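Local coordinates for putative exotoxin (superantigen) (Streptococcus pyogenes, PDB 1TY0), which is a superantigen exotoxin that can use one common surface both for T-cell receptor binding and for dimerization, at residues Leu160-Asn165 with Lys199-Phe204; Asn98-Lys103 with Asp125-Thr130; Ser54-Tyr59 with Lys191-Ile196. All coordinates share one frame; numbering follows the deposited sequence.

How the contacts relate
Strand 195-197 joins the three contacts. In contact 3 (54-59 with 191-196) the OB-fold domain meets the loop leading into that strand; in contact 2 (98-103 with 125-130) the link between the domains meets the approach to strand 128-130, its antiparallel neighbour, where F129 O lies 2.8 Å from I196 N, a probable hydrogen bond. I196 also packs on contact 1 (160-165 with 199-204), its CG2 3.4 Å from I164 CD1. Centres of contacts 1 and 2 are about 14 Å apart, and each lies about 19 Å from that of contact 3. Only contact 1 holds a zinc ligand, H203, though no zinc is bound here; the other two lie away from that site.

Contact 1: Leu160-Asn165 with Lys199-Phe204; sequences LEIAIN and KDFSHF
In the five-stranded sheet of the beta-grasp domain, A163 faces both S202 and H203: a classic beta bulge between antiparallel strands 160-164 and 201-204 that slips their register by one residue. A163 N donates to H203 O at 2.8 Å, nearly along the C=O axis, while A163 O receives S202 N at 2.9 Å. Past the bulge, N165 N reaches D200 O at 2.8 Å, in the plane of that carbonyl, so the backbone pairing carries on one step beyond the strands.

I162 and I164 form non-hydrogen-bonded pairs with F204 and F201. These four side chains share one face of the sheet, where F204 and I162 also meet I138 and F134 of helix 131-146; branched aliphatic and aromatic groups suit this greasy layer. I162 divides its contacts between two phenylalanines. With CG1 beside the backbone N (chi1 -56°), CG2 stands anti to it and touches the F201 ring at its edge, 3.5 Å from CE1, whereas CD1 reaches F204 CB at 3.4 Å. I164 CD1 comes to the same F201 ring, also at an edge.

The opposite face carries A163 and H203. H203 is a zinc ligand of this protein together with H169 and D205, although no zinc is bound to this chain here. A methyl is small enough to lie beneath the imidazole: A163 CB sits 3.7 Å from the centroid of the H203 ring, 24° off its normal, in a CH-pi contact. At the ring's edge and in its plane, S202 OG hydrogen-bonds H203 ND1 at 2.8 Å, which helps to hold the rotation of the imidazole.

Contact 2: Asn98-Lys103 with Asp125-Thr130; sequences NSENSK and DKPIFT
N98 meets K126 and P127 obliquely with its amide oxygen, OD1 lying 4.0 Å from P127 CD. The polar work of that amide is done elsewhere, OD1 accepting from N71 and ND2 bonding S94 OG. Asparagine suits the spot because it tolerates the left-handed backbone conformation found here (phi 49°). At S99 the chain turns its side chain away from the other segment, OG bonding S97 OG.

E100 and D125 share the largest part of the contact. The backbone N of E100 donates to D125 O at 2.6 Å, in the carbonyl plane and on a lone pair, and in return D125 CA makes a CA-H...O contact of 3.4 Å with E100 O. All this belongs to the link that runs from strand 84-93 of the OB-fold domain to strand 105-110 of the beta-grasp domain, laid against the loop that leads into strand 128-130 and helix 131-146, whose N-cap is T130. E100 CB lies over D125 O, at 3.0 Å. Beyond it the chain bends at chi2 (-61°), and the side chain crosses P127 at about a right angle: CG lies 3.5 Å from P127 CD and 3.4 Å from P127 N. Proline offers this methylene a rigid apolar surface, its ring also touching V95 and N96, while the long lysine K126 sends its ammonium off to a salt bridge with E133.

Contact 3: Ser54-Tyr59 with Lys191-Ile196; sequences SEVESY and KDNKTI
K191, with by far the most surface buried here, meets E55, V56 and E57 with both its backbone and its side chain. Its carbonyl oxygen accepts E57 N at 2.9 Å, the donor standing well above the carbonyl plane (44° out of it) and not on a lone pair. The side chain runs along the strand end, bends at chi3 (59°) and so brings NZ to E55 OE2 at 2.9 Å, a salt bridge that uses the anti lone pair of the carboxylate. The same ammonium donates to a water at 2.8 Å, which in turn donates to V56 O. Lysine suits this place: its methylenes cover backbone, and its tip serves two acceptors.

E57 is extended beyond CG and lies beside D192, the two side chains pointing the same way. Its OE2 comes 3.8 Å from D192 CB, with the carboxylate planes 65° apart. The negative oxygens E57 OE2 and D192 OD2 stay 5.0 Å apart, and any mutual repulsion is probably mild. D192 is occupied within its own segment, where OD1 takes K194 N at 2.9 Å in an Asx turn just where the 3-10 segment stops, the N-H meeting the oxygen from above the carboxylate plane.

V56, buried and apolar, lays its CB 3.3 Å from K191 O, and its CG1 lies 4.2 Å from N193 CB.

The contact joins the OB-fold domain to the beta-grasp domain: E55 closes strand 51-55, between strands 37-41 and 84-93, and Y88 of the latter touches both E55 and K191, while beyond K194 the other segment enters strand 195-197, alongside strand 128-130.

Contact 1: Leu160-Asn165 with Lys199-Phe204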
# COMPACT_ATOMS: atom_id res chain seq x y z
N LEU A 160 -8.00 4.68 -21.11
CA LEU A 160 -7.28 5.88 -20.73
C LEU A 160 -6.38 6.18 -21.92
O LEU A 160 -5.59 5.32 -22.32
CB LEU A 160 -6.43 5.64 -19.48
CG LEU A 160 -5.31 6.65 -19.22
CD1 LEU A 160 -5.87 8.05 -19.11
CD2 LEU A 160 -4.57 6.26 -17.95
N GLU A 161 -6.52 7.36 -22.50
CA GLU A 161 -5.70 7.73 -23.63
C GLU A 161 -4.86 8.95 -23.28
O GLU A 161 -5.38 9.96 -22.80
CB GLU A 161 -6.56 8.04 -24.86
CG GLU A 161 -7.44 6.89 -25.31
CD GLU A 161 -7.90 7.06 -26.74
OE1 GLU A 161 -8.26 8.20 -27.12
OE2 GLU A 161 -7.92 6.06 -27.49
N ILE A 162 -3.56 8.85 -23.53
CA ILE A 162 -2.65 9.95 -23.24
C ILE A 162 -2.14 10.54 -24.54
O ILE A 162 -1.50 9.85 -25.34
CB ILE A 162 -1.46 9.47 -22.40
CG1 ILE A 162 -1.96 8.81 -21.12
CG2 ILE A 162 -0.55 10.65 -22.07
CD1 ILE A 162 -2.85 9.70 -20.29
N ALA A 163 -2.42 11.82 -24.76
CA ALA A 163 -1.99 12.50 -25.96
C ALA A 163 -0.59 13.09 -25.78
O ALA A 163 -0.37 13.94 -24.91
CB ALA A 163 -2.98 13.60 -26.32
N ILE A 164 0.33 12.63 -26.61
CA ILE A 164 1.71 13.10 -26.59
C ILE A 164 1.97 13.80 -27.92
O ILE A 164 1.49 13.36 -28.96
CB ILE A 164 2.69 11.91 -26.46
CG1 ILE A 164 2.30 11.04 -25.27
CG2 ILE A 164 4.12 12.42 -26.33
CD1 ILE A 164 2.31 11.76 -23.94
N ASN A 165 2.72 14.90 -27.88
CA ASN A 165 3.01 15.65 -29.10
C ASN A 165 3.57 14.70 -30.16
O ASN A 165 4.53 13.98 -29.91
CB ASN A 165 4.03 16.76 -28.82
CG ASN A 165 3.57 17.72 -27.74
OD1 ASN A 165 2.41 18.14 -27.71
ND2 ASN A 165 4.49 18.09 -26.84
N LYS A 199 7.01 17.58 -20.94
CA LYS A 199 7.00 18.63 -21.96
C LYS A 199 6.36 18.17 -23.26
O LYS A 199 5.94 19.00 -24.07
CB LYS A 199 8.43 19.13 -22.23
CG LYS A 199 9.37 18.09 -22.80
CD LYS A 199 10.73 18.72 -23.11
CE LYS A 199 11.73 17.69 -23.62
NZ LYS A 199 11.25 16.97 -24.83
N ASP A 200 6.28 16.86 -23.46
CA ASP A 200 5.67 16.28 -24.66
C ASP A 200 4.21 15.93 -24.39
O ASP A 200 3.47 15.57 -25.31
CB ASP A 200 6.41 15.02 -25.10
CG ASP A 200 7.85 15.29 -25.48
OD1 ASP A 200 8.11 16.33 -26.12
OD2 ASP A 200 8.72 14.45 -25.15
N PHE A 201 3.81 16.02 -23.13
CA PHE A 201 2.44 15.71 -22.73
C PHE A 201 1.47 16.82 -23.11
O PHE A 201 1.68 17.98 -22.76
CB PHE A 201 2.40 15.48 -21.22
CG PHE A 201 1.02 15.21 -20.69
CD1 PHE A 201 0.40 13.99 -20.91
CD2 PHE A 201 0.34 16.19 -19.97
CE1 PHE A 201 -0.89 13.74 -20.43
CE2 PHE A 201 -0.94 15.95 -19.48
CZ PHE A 201 -1.56 14.73 -19.71
N SER A 202 0.40 16.46 -23.82
CA SER A 202 -0.59 17.45 -24.23
C SER A 202 -1.80 17.43 -23.31
O SER A 202 -2.15 18.44 -22.70
CB SER A 202 -1.05 17.18 -25.66
OG SER A 202 -2.11 18.04 -26.01
N HIS A 203 -2.44 16.27 -23.20
CA HIS A 203 -3.61 16.09 -22.35
C HIS A 203 -3.96 14.62 -22.34
O HIS A 203 -3.27 13.80 -22.95
CB HIS A 203 -4.80 16.89 -22.90
CG HIS A 203 -5.23 16.47 -24.27
ND1 HIS A 203 -4.50 16.78 -25.40
CD2 HIS A 203 -6.28 15.73 -24.69
CE1 HIS A 203 -5.10 16.25 -26.46
NE2 HIS A 203 -6.18 15.61 -26.05
N PHE A 204 -5.04 14.27 -21.65
CA PHE A 204 -5.47 12.89 -21.60
C PHE A 204 -6.97 12.82 -21.78
O PHE A 204 -7.67 13.83 -21.66
CB PHE A 204 -5.05 12.24 -20.27
CG PHE A 204 -5.86 12.70 -19.09
CD1 PHE A 204 -7.05 12.07 -18.76
CD2 PHE A 204 -5.42 13.76 -18.30
CE1 PHE A 204 -7.80 12.49 -17.65
CE2 PHE A 204 -6.15 14.19 -17.20
CZ PHE A 204 -7.34 13.55 -16.87

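Contact 2: Asn98-Lys103 with Asp125-Thr130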
# COMPACT_ATOMS: atom_id res chain seq x y z
N ASN A 98 13.17 17.58 -9.25
CA ASN A 98 11.93 16.82 -9.23
C ASN A 98 10.84 17.57 -8.48
O ASN A 98 10.22 17.04 -7.56
CB ASN A 98 12.17 15.45 -8.57
CG ASN A 98 13.18 14.61 -9.33
OD1 ASN A 98 13.00 14.32 -10.51
ND2 ASN A 98 14.25 14.21 -8.65
N SER A 99 10.61 18.81 -8.89
CA SER A 99 9.60 19.66 -8.27
C SER A 99 8.82 20.42 -9.33
O SER A 99 8.53 21.61 -9.19
CB SER A 99 10.26 20.65 -7.32
OG SER A 99 11.14 21.51 -8.03
N GLU A 100 8.48 19.72 -10.41
CA GLU A 100 7.72 20.31 -11.50
C GLU A 100 6.31 20.66 -11.05
O GLU A 100 5.70 19.94 -10.27
CB GLU A 100 7.65 19.33 -12.68
CG GLU A 100 9.01 18.94 -13.24
CD GLU A 100 9.79 20.13 -13.75
OE1 GLU A 100 9.31 20.78 -14.71
OE2 GLU A 100 10.87 20.41 -13.20
N ASN A 101 5.81 21.77 -11.56
CA ASN A 101 4.46 22.22 -11.22
C ASN A 101 3.72 22.48 -12.52
O ASN A 101 3.23 23.58 -12.77
CB ASN A 101 4.53 23.47 -10.36
CG ASN A 101 5.04 23.18 -8.96
OD1 ASN A 101 4.36 22.55 -8.15
ND2 ASN A 101 6.26 23.64 -8.67
N SER A 102 3.66 21.44 -13.35
CA SER A 102 2.99 21.52 -14.64
C SER A 102 1.52 21.16 -14.50
O SER A 102 1.15 20.32 -13.68
CB SER A 102 3.66 20.58 -15.64
OG SER A 102 3.06 20.69 -16.92
N LYS A 103 0.69 21.79 -15.32
CA LYS A 103 -0.75 21.57 -15.29
C LYS A 103 -1.13 20.32 -16.07
O LYS A 103 -0.65 20.10 -17.19
CB LYS A 103 -1.45 22.80 -15.89
CG LYS A 103 -2.96 22.78 -15.83
CD LYS A 103 -3.54 24.07 -16.40
CE LYS A 103 -5.05 24.12 -16.23
NZ LYS A 103 -5.63 25.37 -16.78
N ASP A 125 5.06 15.56 -10.10
CA ASP A 125 6.12 16.54 -9.91
C ASP A 125 7.42 16.31 -10.68
O ASP A 125 8.29 17.18 -10.72
CB ASP A 125 6.43 16.67 -8.41
CG ASP A 125 5.32 17.35 -7.64
OD1 ASP A 125 4.40 17.90 -8.28
OD2 ASP A 125 5.36 17.33 -6.39
N LYS A 126 7.58 15.13 -11.27
CA LYS A 126 8.79 14.85 -12.03
C LYS A 126 8.62 15.23 -13.50
O LYS A 126 7.53 15.09 -14.07
CB LYS A 126 9.19 13.37 -11.88
CG LYS A 126 8.06 12.38 -12.07
CD LYS A 126 8.55 10.93 -11.93
CE LYS A 126 8.87 10.56 -10.49
NZ LYS A 126 7.68 10.60 -9.59
N PRO A 127 9.69 15.74 -14.13
CA PRO A 127 9.68 16.15 -15.54
C PRO A 127 9.60 14.99 -16.53
O PRO A 127 9.19 15.16 -17.68
CB PRO A 127 10.99 16.94 -15.67
CG PRO A 127 11.89 16.22 -14.72
CD PRO A 127 11.00 16.04 -13.51
N ILE A 128 9.98 13.80 -16.06
CA ILE A 128 9.94 12.58 -16.86
C ILE A 128 9.24 11.58 -15.95
O ILE A 128 9.68 11.36 -14.83
CB ILE A 128 11.37 12.08 -17.16
CG1 ILE A 128 12.14 13.15 -17.93
CG2 ILE A 128 11.31 10.80 -17.99
CD1 ILE A 128 13.60 12.81 -18.13
N PHE A 129 8.14 11.00 -16.42
CA PHE A 129 7.39 10.06 -15.59
C PHE A 129 6.92 8.82 -16.33
O PHE A 129 6.84 8.81 -17.57
CB PHE A 129 6.19 10.78 -14.97
CG PHE A 129 5.19 11.30 -15.98
CD1 PHE A 129 4.19 10.47 -16.46
CD2 PHE A 129 5.29 12.60 -16.46
CE1 PHE A 129 3.28 10.94 -17.42
CE2 PHE A 129 4.39 13.07 -17.42
CZ PHE A 129 3.38 12.24 -17.90
N THR A 130 6.63 7.76 -15.58
CA THR A 130 6.16 6.53 -16.20
C THR A 130 4.65 6.55 -16.36
O THR A 130 3.94 7.23 -15.61
CB THR A 130 6.51 5.28 -15.35
OG1 THR A 130 5.85 5.37 -14.08
CG2 THR A 130 8.02 5.20 -15.13

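Contact 3: Ser54-Tyr59 with Lys191-Ile196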
# COMPACT_ATOMS: atom_id res chain seq x y z
N SER A 54 13.44 -3.49 -9.53
CA SER A 54 12.47 -3.20 -10.57
C SER A 54 12.72 -4.16 -11.73
O SER A 54 13.76 -4.11 -12.36
CB SER A 54 12.62 -1.77 -11.08
OG SER A 54 11.76 -1.56 -12.18
N GLU A 55 11.75 -5.03 -11.99
CA GLU A 55 11.88 -6.00 -13.07
C GLU A 55 11.23 -5.43 -14.33
O GLU A 55 10.11 -4.93 -14.28
CB GLU A 55 11.21 -7.31 -12.67
CG GLU A 55 11.37 -8.43 -13.68
CD GLU A 55 10.66 -9.69 -13.24
OE1 GLU A 55 11.02 -10.24 -12.17
OE2 GLU A 55 9.74 -10.15 -13.96
N VAL A 56 11.93 -5.52 -15.45
CA VAL A 56 11.41 -4.98 -16.70
C VAL A 56 11.59 -5.90 -17.90
O VAL A 56 12.19 -6.98 -17.81
CB VAL A 56 12.07 -3.62 -17.04
CG1 VAL A 56 11.65 -2.57 -16.01
CG2 VAL A 56 13.59 -3.76 -17.06
N GLU A 57 11.05 -5.47 -19.03
CA GLU A 57 11.15 -6.21 -20.28
C GLU A 57 12.56 -6.03 -20.84
O GLU A 57 13.33 -5.21 -20.35
CB GLU A 57 10.10 -5.71 -21.27
CG GLU A 57 8.72 -6.30 -21.04
CD GLU A 57 7.63 -5.64 -21.88
OE1 GLU A 57 7.93 -5.14 -22.98
OE2 GLU A 57 6.46 -5.64 -21.43
N SER A 58 12.88 -6.81 -21.87
CA SER A 58 14.20 -6.75 -22.48
C SER A 58 14.55 -5.36 -23.02
O SER A 58 13.66 -4.59 -23.39
CB SER A 58 14.29 -7.77 -23.62
OG SER A 58 13.88 -9.06 -23.19
N TYR A 59 15.84 -5.06 -23.05
CA TYR A 59 16.37 -3.81 -23.58
C TYR A 59 15.85 -2.51 -22.97
O TYR A 59 15.63 -1.52 -23.67
CB TYR A 59 16.18 -3.80 -25.10
CG TYR A 59 16.89 -4.97 -25.75
CD1 TYR A 59 18.28 -5.05 -25.75
CD2 TYR A 59 16.17 -6.04 -26.29
CE1 TYR A 59 18.94 -6.15 -26.28
CE2 TYR A 59 16.82 -7.15 -26.82
CZ TYR A 59 18.21 -7.20 -26.81
OH TYR A 59 18.86 -8.30 -27.33
N LYS A 191 6.01 -3.59 -16.99
CA LYS A 191 7.38 -4.00 -17.22
C LYS A 191 7.96 -3.31 -18.45
O LYS A 191 9.18 -3.27 -18.62
CB LYS A 191 7.48 -5.52 -17.38
CG LYS A 191 7.24 -6.27 -16.08
CD LYS A 191 7.39 -7.78 -16.25
CE LYS A 191 8.78 -8.14 -16.75
NZ LYS A 191 8.99 -9.62 -16.69
N ASP A 192 7.11 -2.76 -19.32
CA ASP A 192 7.63 -2.06 -20.49
C ASP A 192 8.26 -0.73 -20.10
O ASP A 192 8.88 -0.06 -20.93
CB ASP A 192 6.56 -1.84 -21.56
CG ASP A 192 5.37 -1.05 -21.06
OD1 ASP A 192 5.51 -0.28 -20.09
OD2 ASP A 192 4.28 -1.18 -21.66
N ASN A 193 8.10 -0.35 -18.83
CA ASN A 193 8.67 0.89 -18.29
C ASN A 193 8.36 2.08 -19.20
O ASN A 193 9.17 3.00 -19.32
CB ASN A 193 10.19 0.75 -18.15
CG ASN A 193 10.78 1.68 -17.09
OD1 ASN A 193 11.80 2.33 -17.31
ND2 ASN A 193 10.17 1.71 -15.92
N LYS A 194 7.19 2.08 -19.84
CA LYS A 194 6.82 3.17 -20.73
C LYS A 194 6.92 4.50 -20.01
O LYS A 194 6.36 4.69 -18.93
CB LYS A 194 5.42 2.98 -21.30
CG LYS A 194 5.38 2.06 -22.50
CD LYS A 194 4.03 2.07 -23.19
CE LYS A 194 4.06 1.26 -24.48
NZ LYS A 194 2.74 1.24 -25.17
N THR A 195 7.63 5.43 -20.64
CA THR A 195 7.89 6.73 -20.05
C THR A 195 7.50 7.90 -20.96
O THR A 195 7.56 7.79 -22.19
CB THR A 195 9.40 6.82 -19.71
OG1 THR A 195 9.71 5.83 -18.71
CG2 THR A 195 9.77 8.19 -19.20
N ILE A 196 7.10 9.00 -20.33
CA ILE A 196 6.69 10.20 -21.04
C ILE A 196 7.38 11.42 -20.44
O ILE A 196 7.52 11.52 -19.22
CB ILE A 196 5.17 10.45 -20.93
CG1 ILE A 196 4.40 9.29 -21.54
CG2 ILE A 196 4.81 11.77 -21.62
CD1 ILE A 196 2.89 9.41 -21.37
O HOH W 1 11.47 -9.79 -17.88